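Local atomic coordinates of dUTPase (Streptococcus mutans, PDB entry 3H6X), a protein that probably hydrolyses dUTP to dUMP and diphosphate, as a trimeric enzyme of the dUTPase family with a jelly-roll beta-barrel fold. Residues L78-G83 with F100-N105. Residues are numbered along the deposited sequence; the frame is centred on the assembly and turned at random.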
ATOM      1  N   LEU B  78       1.731   5.061  -8.698  1.00  6.00           N
ATOM      2  CA  LEU B  78       1.496   5.950  -7.560  1.00  5.84           C
ATOM      3  C   LEU B  78       2.782   5.924  -6.718  1.00  7.73           C
ATOM      4  O   LEU B  78       3.074   4.917  -6.061  1.00  6.46           O
ATOM      5  CB  LEU B  78       0.298   5.427  -6.763  1.00  7.31           C
ATOM      6  CG  LEU B  78      -0.163   6.306  -5.595  1.00  6.09           C
ATOM      7  CD1 LEU B  78      -0.654   7.651  -6.086  1.00  7.92           C
ATOM      8  CD2 LEU B  78      -1.273   5.625  -4.835  1.00  7.50           C
ATOM      9  N   ILE B  79       3.555   7.010  -6.770  1.00  5.61           N
ATOM     10  CA  ILE B  79       4.949   6.957  -6.350  1.00  7.70           C
ATOM     11  C   ILE B  79       5.123   6.827  -4.839  1.00  5.78           C
ATOM     12  O   ILE B  79       6.142   6.291  -4.388  1.00  6.29           O
ATOM     13  CB  ILE B  79       5.775   8.128  -6.935  1.00  7.23           C
ATOM     14  CG1 ILE B  79       7.290   7.839  -6.859  1.00  6.31           C
ATOM     15  CG2 ILE B  79       5.384   9.444  -6.247  1.00  7.73           C
ATOM     16  CD1 ILE B  79       7.749   6.556  -7.565  1.00  9.11           C
ATOM     17  N   ASN B  80       4.147   7.311  -4.062  1.00  5.95           N
ATOM     18  CA  ASN B  80       4.146   7.103  -2.611  1.00  6.54           C
ATOM     19  C   ASN B  80       3.373   5.838  -2.175  1.00  6.26           C
ATOM     20  O   ASN B  80       3.132   5.635  -0.976  1.00  6.30           O
ATOM     21  CB  ASN B  80       3.661   8.359  -1.852  1.00  6.22           C
ATOM     22  CG  ASN B  80       2.225   8.780  -2.210  1.00 11.12           C
ATOM     23  OD1 ASN B  80       1.468   9.235  -1.342  1.00 14.83           O
ATOM     24  ND2 ASN B  80       1.859   8.659  -3.463  1.00  6.99           N
ATOM     25  N   SER B  81       3.017   5.006  -3.166  1.00  5.53           N
ATOM     26  CA  SER B  81       2.444   3.668  -2.994  1.00  4.76           C
ATOM     27  C   SER B  81       0.987   3.623  -2.560  1.00  5.21           C
ATOM     28  O   SER B  81       0.179   2.915  -3.167  1.00  7.49           O
ATOM     29  CB  SER B  81       3.294   2.804  -2.061  1.00  6.27           C
ATOM     30  OG  SER B  81       4.599   2.635  -2.587  1.00  7.33           O
ATOM     31  N   VAL B  82       0.692   4.353  -1.493  1.00  5.00           N
ATOM     32  CA  VAL B  82      -0.656   4.464  -0.960  1.00  4.94           C
ATOM     33  C   VAL B  82      -0.861   5.888  -0.499  1.00  6.02           C
ATOM     34  O   VAL B  82      -0.053   6.428   0.267  1.00  7.08           O
ATOM     35  CB  VAL B  82      -0.853   3.574   0.270  1.00  6.35           C
ATOM     36  CG1 VAL B  82      -2.280   3.725   0.792  1.00  7.70           C
ATOM     37  CG2 VAL B  82      -0.568   2.104  -0.079  1.00  7.27           C
ATOM     38  N   GLY B  83      -1.926   6.509  -0.980  1.00  5.74           N
ATOM     39  CA  GLY B  83      -2.258   7.849  -0.525  1.00  5.96           C
ATOM     40  C   GLY B  83      -3.079   7.703   0.746  1.00  8.46           C
ATOM     41  O   GLY B  83      -4.033   6.915   0.790  1.00  8.01           O
ATOM     42  N   PHE B 100      -5.122  14.803  -4.623  1.00  7.46           N
ATOM     43  CA  PHE B 100      -4.223  14.615  -5.761  1.00  7.45           C
ATOM     44  C   PHE B 100      -3.603  13.228  -5.699  1.00  8.84           C
ATOM     45  O   PHE B 100      -3.338  12.713  -4.603  1.00 11.37           O
ATOM     46  CB  PHE B 100      -3.087  15.639  -5.735  1.00  9.21           C
ATOM     47  CG  PHE B 100      -3.514  17.043  -6.051  1.00  9.56           C
ATOM     48  CD1 PHE B 100      -4.085  17.838  -5.071  1.00 11.29           C
ATOM     49  CD2 PHE B 100      -3.313  17.579  -7.322  1.00  9.13           C
ATOM     50  CE1 PHE B 100      -4.479  19.146  -5.357  1.00 11.04           C
ATOM     51  CE2 PHE B 100      -3.678  18.877  -7.605  1.00 12.26           C
ATOM     52  CZ  PHE B 100      -4.277  19.660  -6.627  1.00 11.60           C
ATOM     53  N   ALA B 101      -3.358  12.647  -6.870  1.00  6.76           N
ATOM     54  CA  ALA B 101      -2.608  11.391  -6.984  1.00  7.84           C
ATOM     55  C   ALA B 101      -1.186  11.690  -7.471  1.00  7.29           C
ATOM     56  O   ALA B 101      -0.998  12.271  -8.537  1.00  8.63           O
ATOM     57  CB  ALA B 101      -3.317  10.459  -7.960  1.00  9.51           C
ATOM     58  N   GLN B 102      -0.190  11.330  -6.677  1.00  6.88           N
ATOM     59  CA  GLN B 102       1.206  11.597  -7.030  1.00  8.03           C
ATOM     60  C   GLN B 102       1.743  10.492  -7.945  1.00  8.21           C
ATOM     61  O   GLN B 102       2.120   9.417  -7.471  1.00  7.71           O
ATOM     62  CB  GLN B 102       2.032  11.682  -5.742  1.00  8.77           C
ATOM     63  CG  GLN B 102       3.393  12.356  -5.898  1.00 12.44           C
ATOM     64  CD  GLN B 102       4.182  12.370  -4.598  1.00 16.27           C
ATOM     65  OE1 GLN B 102       3.616  12.451  -3.503  1.00 18.91           O
ATOM     66  NE2 GLN B 102       5.503  12.274  -4.715  1.00 17.73           N
HETATM   67  N   MSE B 103       1.749  10.758  -9.250  1.00  6.83           N
HETATM   68  CA  MSE B 103       2.038   9.714 -10.243  1.00  6.54           C
HETATM   69  C   MSE B 103       3.415   9.944 -10.862  1.00  8.42           C
HETATM   70  O   MSE B 103       3.778  11.087 -11.176  1.00  9.86           O
HETATM   71  CB  MSE B 103       0.993   9.729 -11.348  1.00  7.76           C
HETATM   72  CG  MSE B 103      -0.442   9.688 -10.868  1.00  7.99           C
HETATM   73 SE   MSE B 103      -0.814   8.027  -9.915  0.85  9.73          SE
HETATM   74  CE  MSE B 103      -0.410   6.759 -11.343  1.00 10.49           C
ATOM     75  N   LYS B 104       4.171   8.861 -11.023  1.00  7.72           N
ATOM     76  CA  LYS B 104       5.466   8.918 -11.697  1.00  7.59           C
ATOM     77  C   LYS B 104       5.392   8.198 -13.035  1.00  8.91           C
ATOM     78  O   LYS B 104       4.840   7.108 -13.139  1.00  7.19           O
ATOM     79  CB  LYS B 104       6.574   8.287 -10.844  1.00  8.72           C
ATOM     80  CG  LYS B 104       7.934   8.339 -11.559  1.00 10.42           C
ATOM     81  CD  LYS B 104       9.083   7.947 -10.648  1.00 16.05           C
ATOM     82  CE  LYS B 104      10.375   7.844 -11.448  1.00 18.33           C
ATOM     83  NZ  LYS B 104      11.542   7.576 -10.545  1.00 19.15           N
ATOM     84  N   ASN B 105       5.962   8.819 -14.067  1.00  8.03           N
ATOM     85  CA  ASN B 105       6.054   8.198 -15.380  1.00  8.79           C
ATOM     86  C   ASN B 105       7.377   7.434 -15.467  1.00  9.90           C
ATOM     87  O   ASN B 105       8.450   8.044 -15.514  1.00 10.79           O
ATOM     88  CB  ASN B 105       5.989   9.298 -16.437  1.00  8.34           C
ATOM     89  CG  ASN B 105       6.140   8.779 -17.861  1.00 10.69           C
ATOM     90  OD1 ASN B 105       6.326   7.583 -18.099  1.00  9.76           O
ATOM     91  ND2 ASN B 105       6.038   9.688 -18.825  1.00  9.93           N
TER
HETATM   92  O   HOH W   1      -0.358  10.398  -3.994  1.00 12.70           O
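Leu78 and Met103 form an antiparallel, non-hydrogen-bonded pair, their CA atoms 4.7 Å apart. One residue on, Ile79 N donates to Gln102 O at 2.9 Å and 167°, just as the chain enters a type I turn from Leu78 to Ser81. On the face carrying Leu78 and Met103, CD1 of Leu78 lies 3.9 Å from the selenium of the selenomethionine Met103. Bends at chi2 and chi3 fold that side chain back, setting its CE 3.8 Å from Leu78 N; Val119 of strand 118-126 also packs on it. Ile79 points toward 100-105 and fits between the side chains of Gln102 and Lys104. Its CG1 branch, anti to the backbone N (chi1 -162°), carries CD1 to 3.6 Å from CD of the extended Lys104, while CG2 rests 3.5 Å from CG of Gln102. Pro71 of the second subunit packs on Ile79 too. Within the turn, Asn80 ND2 gives a hydrogen bond to a water (2.9 Å) that also accepts from Gln102 N (2.8 Å). Where strand 76-78 ends and the chain turns away, one direct hydrogen bond, from Ile79 N, thus joins the two segments, and the water carries the polar link on to Asn80, satisfying the buried N-H of Gln102.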